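Local coordinates for ureidoglycolate hydrolase (Arabidopsis thaliana, PDB 4PXE), which hydrolyses (S)-ureidoglycolate to glyoxylate, ammonium and carbon dioxide with two manganese ions per subunit, completing purine breakdown without releasing urea, at residues T89-D94 with E206-Q211. Sequence-based numbering, arbitrary orientation.
Sequences TGSHID and ELHIEQ. With MN (manganese (II) ion), chain C.
His92 and His208, near the C-terminal ends of two neighbouring parallel strands, meet on the catalytic manganese ion of the M20 metallohydrolase site. Each ring binds through NE2, at 2.3 Å from the metal in both His92 and His208; Asp103, which also binds the second manganese, and three waters complete the sphere. Histidine suits both places because one nitrogen can hold the metal while the other turns to the protein. His208 ND1 gives Ile209 O a nearly straight bond (2.8 Å, 170°), in the ring plane and on a carbonyl lone pair, which fixes the ring's rotation; the bonds of His92 ND1 to Asp94 O and OD1 are weak.

Further back along the strands, Ser91 OG donates to Glu206 OE2 (2.7 Å), meeting the carboxylate on its anti side. With CG anti to the backbone N (chi1 -177°) and an extended chain, Glu206 passes Gly90 O, 3.2 Å from Glu206 CG, and is long enough to reach Ser91 while its OE1 bonds Ser380. Shortening it to an alanine here is likely to leave Ser91 OG and Ser380 OG without their carboxylate partner and to open a gap beside Gly90 O. The strands, inclined at 37°, are also bridged by water: one joins Thr89 OG1, itself bonded to Leu205 O, to Leu207 N; another joins Leu207 O to Ser91, whose hydroxyl can donate and accept at once. Glycine suits position Gly90, where a side-chain carbon would collide with Thr89 O.

Strand 129-133 pairs with 86-91, and 389-394 with 201-209, while helix 105-120 packs against Thr89, Ser91 and Leu207.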
ATOM      1  N   THR A  89      36.359  -9.589  -5.485  1.00 15.42           N
ATOM      2  CA  THR A  89      35.769  -8.259  -5.398  1.00 15.17           C
ATOM      3  C   THR A  89      34.387  -8.308  -6.008  1.00 15.25           C
ATOM      4  O   THR A  89      34.135  -9.097  -6.911  1.00 17.34           O
ATOM      5  CB  THR A  89      36.622  -7.190  -6.126  1.00 15.06           C
ATOM      6  OG1 THR A  89      36.065  -5.882  -5.901  1.00 15.33           O
ATOM      7  CG2 THR A  89      36.679  -7.463  -7.633  1.00 16.07           C
ATOM      8  N   GLY A  90      33.478  -7.463  -5.533  1.00 14.80           N
ATOM      9  CA  GLY A  90      32.175  -7.422  -6.157  1.00 17.38           C
ATOM     10  C   GLY A  90      31.144  -6.649  -5.373  1.00 13.39           C
ATOM     11  O   GLY A  90      31.448  -6.066  -4.337  1.00 13.81           O
ATOM     12  N   SER A  91      29.922  -6.656  -5.886  1.00 12.49           N
ATOM     13  CA  SER A  91      28.826  -5.886  -5.308  1.00 11.93           C
ATOM     14  C   SER A  91      27.512  -6.390  -5.904  1.00 12.97           C
ATOM     15  O   SER A  91      27.454  -7.498  -6.455  1.00 14.07           O
ATOM     16  CB  SER A  91      29.031  -4.385  -5.581  1.00 13.24           C
ATOM     17  OG  SER A  91      28.276  -3.568  -4.695  1.00 12.23           O
ATOM     18  N   HIS A  92      26.465  -5.578  -5.801  1.00 12.00           N
ATOM     19  CA  HIS A  92      25.127  -5.996  -6.233  1.00 12.90           C
ATOM     20  C   HIS A  92      24.613  -5.092  -7.352  1.00 13.12           C
ATOM     21  O   HIS A  92      25.126  -3.982  -7.555  1.00 13.68           O
ATOM     22  CB  HIS A  92      24.156  -5.913  -5.053  1.00 13.29           C
ATOM     23  CG  HIS A  92      23.982  -4.522  -4.532  1.00 12.16           C
ATOM     24  ND1 HIS A  92      22.890  -3.738  -4.848  1.00 11.61           N
ATOM     25  CD2 HIS A  92      24.779  -3.763  -3.745  1.00 12.15           C
ATOM     26  CE1 HIS A  92      23.026  -2.556  -4.277  1.00 12.90           C
ATOM     27  NE2 HIS A  92      24.158  -2.548  -3.598  1.00 13.40           N
ATOM     28  N   ILE A  93      23.602  -5.546  -8.082  1.00 12.77           N
ATOM     29  CA  ILE A  93      22.950  -4.674  -9.055  1.00 13.25           C
ATOM     30  C   ILE A  93      21.453  -4.511  -8.816  1.00 14.15           C
ATOM     31  O   ILE A  93      20.788  -3.788  -9.561  1.00 14.15           O
ATOM     32  CB  ILE A  93      23.192  -5.126 -10.513  1.00 14.24           C
ATOM     33  CG1 ILE A  93      22.586  -6.512 -10.758  1.00 17.67           C
ATOM     34  CG2 ILE A  93      24.685  -5.079 -10.854  1.00 14.84           C
ATOM     35  CD1 ILE A  93      22.902  -7.073 -12.142  1.00 22.08           C
ATOM     36  N   ASP A  94      20.909  -5.164  -7.795  1.00 12.97           N
ATOM     37  CA  ASP A  94      19.509  -4.877  -7.491  1.00 12.79           C
ATOM     38  C   ASP A  94      19.359  -3.450  -6.948  1.00 12.74           C
ATOM     39  O   ASP A  94      20.320  -2.871  -6.429  1.00 13.81           O
ATOM     40  CB  ASP A  94      18.810  -5.966  -6.638  1.00 13.87           C
ATOM     41  CG  ASP A  94      19.467  -6.223  -5.280  1.00 13.89           C
ATOM     42  OD1 ASP A  94      20.683  -6.008  -5.095  1.00 14.65           O
ATOM     43  OD2 ASP A  94      18.737  -6.719  -4.392  1.00 15.45           O
ATOM     44  N   GLU A 206      35.272  -4.447  -1.790  1.00 13.41           N
ATOM     45  CA  GLU A 206      34.096  -3.885  -2.453  1.00 13.35           C
ATOM     46  C   GLU A 206      34.268  -2.397  -2.717  1.00 11.15           C
ATOM     47  O   GLU A 206      34.515  -1.619  -1.797  1.00 12.95           O
ATOM     48  CB  GLU A 206      32.844  -4.118  -1.602  1.00 12.18           C
ATOM     49  CG  GLU A 206      31.546  -3.631  -2.261  1.00 13.33           C
ATOM     50  CD  GLU A 206      30.282  -4.139  -1.583  1.00 14.35           C
ATOM     51  OE1 GLU A 206      30.356  -4.744  -0.483  1.00 13.52           O
ATOM     52  OE2 GLU A 206      29.196  -3.937  -2.167  1.00 13.79           O
ATOM     53  N   LEU A 207      34.152  -2.009  -3.983  1.00 12.93           N
ATOM     54  CA  LEU A 207      34.133  -0.600  -4.381  1.00 11.30           C
ATOM     55  C   LEU A 207      32.681  -0.120  -4.312  1.00 11.41           C
ATOM     56  O   LEU A 207      31.792  -0.811  -4.810  1.00 12.46           O
ATOM     57  CB  LEU A 207      34.667  -0.485  -5.809  1.00 12.12           C
ATOM     58  CG  LEU A 207      34.498   0.868  -6.513  1.00 12.26           C
ATOM     59  CD1 LEU A 207      35.259   1.987  -5.800  1.00 13.96           C
ATOM     60  CD2 LEU A 207      34.922   0.753  -7.964  1.00 13.15           C
ATOM     61  N   HIS A 208      32.425   1.034  -3.697  1.00 10.56           N
ATOM     62  CA  HIS A 208      31.041   1.486  -3.502  1.00 10.78           C
ATOM     63  C   HIS A 208      30.992   3.002  -3.351  1.00 11.78           C
ATOM     64  O   HIS A 208      31.919   3.614  -2.803  1.00 11.13           O
ATOM     65  CB  HIS A 208      30.419   0.804  -2.258  1.00 11.39           C
ATOM     66  CG  HIS A 208      28.915   0.728  -2.285  1.00 10.86           C
ATOM     67  ND1 HIS A 208      28.101   1.827  -2.096  1.00 10.62           N
ATOM     68  CD2 HIS A 208      28.081  -0.322  -2.485  1.00 11.22           C
ATOM     69  CE1 HIS A 208      26.834   1.460  -2.182  1.00 10.95           C
ATOM     70  NE2 HIS A 208      26.795   0.161  -2.418  1.00 11.24           N
ATOM     71  N   ILE A 209      29.920   3.625  -3.835  1.00 10.44           N
ATOM     72  CA  ILE A 209      29.727   5.041  -3.524  1.00 10.65           C
ATOM     73  C   ILE A 209      29.595   5.228  -2.013  1.00 10.30           C
ATOM     74  O   ILE A 209      29.069   4.359  -1.306  1.00 11.26           O
ATOM     75  CB  ILE A 209      28.528   5.653  -4.268  1.00 10.93           C
ATOM     76  CG1 ILE A 209      27.212   4.968  -3.862  1.00 10.39           C
ATOM     77  CG2 ILE A 209      28.741   5.558  -5.772  1.00 12.10           C
ATOM     78  CD1 ILE A 209      25.945   5.728  -4.323  1.00 12.03           C
ATOM     79  N   GLU A 210      30.072   6.360  -1.511  1.00 10.33           N
ATOM     80  CA  GLU A 210      30.062   6.588  -0.070  1.00 10.86           C
ATOM     81  C   GLU A 210      28.662   6.535   0.553  1.00 11.59           C
ATOM     82  O   GLU A 210      28.506   6.060   1.681  1.00 12.13           O
ATOM     83  CB  GLU A 210      30.680   7.952   0.255  1.00 11.61           C
ATOM     84  CG  GLU A 210      30.701   8.251   1.754  1.00 13.26           C
ATOM     85  CD  GLU A 210      31.022   9.690   2.080  1.00 13.72           C
ATOM     86  OE1 GLU A 210      31.747  10.325   1.286  1.00 14.18           O
ATOM     87  OE2 GLU A 210      30.558  10.185   3.135  1.00 13.29           O
ATOM     88  N   GLN A 211      27.655   7.039  -0.168  1.00 12.10           N
ATOM     89  CA  GLN A 211      26.305   7.217   0.386  1.00 11.07           C
ATOM     90  C   GLN A 211      26.327   8.164   1.584  1.00 11.97           C
ATOM     91  O   GLN A 211      25.523   8.043   2.517  1.00 13.52           O
ATOM     92  CB  GLN A 211      25.652   5.868   0.720  1.00 11.41           C
ATOM     93  CG  GLN A 211      25.668   4.935  -0.472  1.00 11.07           C
ATOM     94  CD  GLN A 211      25.036   3.593  -0.197  1.00 11.24           C
ATOM     95  OE1 GLN A 211      25.604   2.760   0.512  1.00 12.75           O
ATOM     96  NE2 GLN A 211      23.879   3.344  -0.801  1.00 12.16           N
TER
HETATM   97 MN    MN C 501      24.788  -0.956  -2.060  1.00 11.58          MN
HETATM   98  O   HOH W   1      33.852  -3.996  -6.196  1.00 15.54           O
HETATM   99  O   HOH W   2      29.152  -0.802  -5.439  1.00 12.95           O
HETATM  100  O   HOH W   3      24.859   0.107   0.177  1.00 16.20           O
HETATM  101  O   HOH W   4      25.948  -2.457  -0.890  1.00 14.22           O
HETATM  102  O   HOH W   5      22.773  -1.320  -1.199  1.00 17.49           O